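Local structure of HicA3 Toxin (Yersinia pestis, 4P78) at residues E11-Q16 with A61-S66. The protein is the HicA toxin of a toxin-antitoxin pair, probably an RNA-cleaving enzyme that is held inactive by its partner antitoxin HicB3. Numbering follows the deposited sequence.
Sequences EDAGWQ and AGIKLS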
ATOM      1  N   GLU C  11       8.096 -16.217 -24.980  1.00 24.74           N
ATOM      2  CA  GLU C  11       7.987 -16.709 -26.349  1.00 26.25           C
ATOM      3  C   GLU C  11       8.334 -18.190 -26.411  1.00 26.42           C
ATOM      4  O   GLU C  11       7.689 -18.948 -27.131  1.00 30.82           O
ATOM      5  CB  GLU C  11       8.888 -15.912 -27.291  1.00 27.62           C
ATOM      6  CG  GLU C  11       8.382 -14.509 -27.572  1.00 28.67           C
ATOM      7  CD  GLU C  11       9.333 -13.734 -28.463  1.00 35.56           C
ATOM      8  OE1 GLU C  11      10.558 -13.914 -28.299  1.00 29.05           O
ATOM      9  OE2 GLU C  11       8.859 -12.965 -29.329  1.00 34.77           O
ATOM     10  N   ASP C  12       9.346 -18.597 -25.654  1.00 25.88           N
ATOM     11  CA  ASP C  12       9.700 -20.008 -25.541  1.00 26.64           C
ATOM     12  C   ASP C  12       8.524 -20.839 -25.019  1.00 32.75           C
ATOM     13  O   ASP C  12       8.417 -22.023 -25.313  1.00 32.43           O
ATOM     14  CB  ASP C  12      10.910 -20.189 -24.623  1.00 31.15           C
ATOM     15  CG  ASP C  12      12.207 -19.666 -25.243  1.00 39.07           C
ATOM     16  OD1 ASP C  12      12.258 -19.490 -26.486  1.00 38.39           O
ATOM     17  OD2 ASP C  12      13.177 -19.434 -24.480  1.00 37.89           O
ATOM     18  N   ALA C  13       7.640 -20.214 -24.246  1.00 30.09           N
ATOM     19  CA  ALA C  13       6.499 -20.925 -23.683  1.00 31.31           C
ATOM     20  C   ALA C  13       5.259 -20.777 -24.557  1.00 33.71           C
ATOM     21  O   ALA C  13       4.150 -21.122 -24.129  1.00 31.92           O
ATOM     22  CB  ALA C  13       6.210 -20.438 -22.261  1.00 28.36           C
ATOM     23  N   GLY C  14       5.440 -20.257 -25.771  1.00 27.92           N
ATOM     24  CA  GLY C  14       4.351 -20.201 -26.735  1.00 29.82           C
ATOM     25  C   GLY C  14       3.593 -18.885 -26.815  1.00 33.02           C
ATOM     26  O   GLY C  14       2.639 -18.761 -27.586  1.00 33.30           O
ATOM     27  N   TRP C  15       4.011 -17.901 -26.023  1.00 25.51           N
ATOM     28  CA  TRP C  15       3.408 -16.573 -26.067  1.00 25.90           C
ATOM     29  C   TRP C  15       3.988 -15.745 -27.212  1.00 27.75           C
ATOM     30  O   TRP C  15       5.115 -15.976 -27.646  1.00 25.48           O
ATOM     31  CB  TRP C  15       3.621 -15.848 -24.721  1.00 27.36           C
ATOM     32  CG  TRP C  15       2.863 -16.505 -23.604  1.00 28.32           C
ATOM     33  CD1 TRP C  15       3.237 -17.618 -22.898  1.00 26.81           C
ATOM     34  CD2 TRP C  15       1.581 -16.114 -23.088  1.00 24.85           C
ATOM     35  NE1 TRP C  15       2.263 -17.944 -21.979  1.00 27.24           N
ATOM     36  CE2 TRP C  15       1.235 -17.039 -22.079  1.00 27.52           C
ATOM     37  CE3 TRP C  15       0.692 -15.074 -23.381  1.00 25.27           C
ATOM     38  CZ2 TRP C  15       0.046 -16.945 -21.351  1.00 29.42           C
ATOM     39  CZ3 TRP C  15      -0.486 -14.984 -22.669  1.00 27.43           C
ATOM     40  CH2 TRP C  15      -0.800 -15.912 -21.662  1.00 28.19           C
ATOM     41  N   GLN C  16       3.218 -14.771 -27.693  1.00 27.11           N
ATOM     42  CA  GLN C  16       3.695 -13.871 -28.742  1.00 31.49           C
ATOM     43  C   GLN C  16       3.499 -12.425 -28.322  1.00 24.49           C
ATOM     44  O   GLN C  16       2.514 -12.113 -27.679  1.00 26.32           O
ATOM     45  CB  GLN C  16       2.956 -14.129 -30.058  1.00 29.31           C
ATOM     46  CG  GLN C  16       3.220 -15.508 -30.654  1.00 39.16           C
ATOM     47  CD  GLN C  16       2.215 -15.900 -31.738  1.00 42.22           C
ATOM     48  OE1 GLN C  16       1.462 -15.067 -32.244  1.00 33.96           O
ATOM     49  NE2 GLN C  16       2.199 -17.185 -32.087  1.00 44.86           N
ATOM     50  N   ALA C  61       2.141 -18.267 -16.840  1.00 25.84           N
ATOM     51  CA  ALA C  61       2.533 -18.441 -18.228  1.00 26.93           C
ATOM     52  C   ALA C  61       3.348 -19.701 -18.452  1.00 29.75           C
ATOM     53  O   ALA C  61       3.449 -20.178 -19.581  1.00 37.09           O
ATOM     54  CB  ALA C  61       3.304 -17.233 -18.702  1.00 28.72           C
ATOM     55  N   GLY C  62       3.939 -20.238 -17.391  1.00 26.09           N
ATOM     56  CA  GLY C  62       4.633 -21.509 -17.498  1.00 32.87           C
ATOM     57  C   GLY C  62       6.032 -21.428 -18.082  1.00 33.05           C
ATOM     58  O   GLY C  62       6.527 -22.382 -18.673  1.00 37.02           O
ATOM     59  N   ILE C  63       6.674 -20.285 -17.911  1.00 30.77           N
ATOM     60  CA  ILE C  63       8.041 -20.103 -18.369  1.00 32.77           C
ATOM     61  C   ILE C  63       9.047 -20.858 -17.505  1.00 31.12           C
ATOM     62  O   ILE C  63       8.741 -21.250 -16.381  1.00 31.70           O
ATOM     63  CB  ILE C  63       8.421 -18.621 -18.363  1.00 31.90           C
ATOM     64  CG1 ILE C  63       8.294 -18.057 -16.944  1.00 27.59           C
ATOM     65  CG2 ILE C  63       7.521 -17.850 -19.304  1.00 27.27           C
ATOM     66  CD1 ILE C  63       8.734 -16.602 -16.833  1.00 26.07           C
ATOM     67  N   LYS C  64      10.242 -21.066 -18.054  1.00 33.64           N
ATOM     68  CA  LYS C  64      11.414 -21.471 -17.285  1.00 34.03           C
ATOM     69  C   LYS C  64      11.975 -20.253 -16.575  1.00 35.38           C
ATOM     70  O   LYS C  64      12.061 -19.184 -17.176  1.00 34.68           O
ATOM     71  CB  LYS C  64      12.508 -22.056 -18.185  1.00 37.92           C
ATOM     72  CG  LYS C  64      12.202 -23.376 -18.832  1.00 45.86           C
ATOM     73  CD  LYS C  64      13.207 -23.654 -19.948  1.00 52.85           C
ATOM     74  CE  LYS C  64      14.638 -23.687 -19.406  1.00 53.23           C
ATOM     75  NZ  LYS C  64      15.634 -23.963 -20.489  1.00 57.61           N
ATOM     76  N   LEU C  65      12.358 -20.408 -15.312  1.00 34.24           N
ATOM     77  CA  LEU C  65      13.051 -19.344 -14.602  1.00 40.34           C
ATOM     78  C   LEU C  65      14.542 -19.631 -14.680  1.00 42.52           C
ATOM     79  O   LEU C  65      15.365 -18.729 -14.584  1.00 39.49           O
ATOM     80  CB  LEU C  65      12.584 -19.244 -13.145  1.00 34.75           C
ATOM     81  CG  LEU C  65      11.079 -19.031 -12.969  1.00 33.58           C
ATOM     82  CD1 LEU C  65      10.717 -18.777 -11.509  1.00 33.26           C
ATOM     83  CD2 LEU C  65      10.608 -17.896 -13.858  1.00 30.10           C
ATOM     84  N   SER C  66      14.859 -20.908 -14.874  1.00 45.75           N
ATOM     85  CA  SER C  66      16.226 -21.400 -15.006  1.00 46.20           C
ATOM     86  C   SER C  66      17.060 -21.053 -13.784  1.00 51.99           C
ATOM     87  O   SER C  66      16.832 -21.599 -12.705  1.00 59.37           O
ATOM     88  CB  SER C  66      16.874 -20.847 -16.277  1.00 48.22           C
ATOM     89  OG  SER C  66      16.480 -21.609 -17.413  1.00 55.46           O
TER
HETATM   90  O   HOH W   1       1.371 -21.068 -20.899  1.00 40.05           O
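Ala13 and Ile63 bring the two backbones closest, with their CA atoms 5.6 Å apart, where the end of helix 3-12 meets the turn that leaves helix 51-61. Helix 3-12 stops in a Schellman motif. Gly14, at positive phi, is its C-prime residue, and Gly14 N bonds to Glu11 O at 2.9 Å. Gly62 also has positive phi and takes the chain out of helix 51-61.

The methyl of Ala13 points toward 61-66. Its CB lies 3.9 Å from Ala61 O and 4.1 Å from Ile63 CG2. CG2 is the branch of Ile63 that meets Ala13; the side chain also touches Leu6 and Leu10 of helix 3-12 and Ala57 of helix 51-61.

Trp15 presents the nitrogen edge of its indole. With CG anti to the carbonyl carbon (chi1 -67°) and chi2 at 81°, the NE1 side of the ring comes up to Ala61. Ala61 O approaches this edge almost in the plane of the indole. The bond from Trp15 NE1 to Ala61 O is weak, at 3.5 Å and 153°. A water donates to Ala61 O at 2.6 Å and weakly accepts from Trp15 NE1. Ala61 CB packs 4.0 Å from Trp15 CE2. Leu10 and Ile40 touch both Trp15 and Ala61.

The contact thus joins the ends of the two helices beside the three-stranded sheet. Two alanine methyls and the indole edge carry most of it. The short bond from the water is probably the stronger hold on Ala61 O, and the long indole N-H bond a weaker second one.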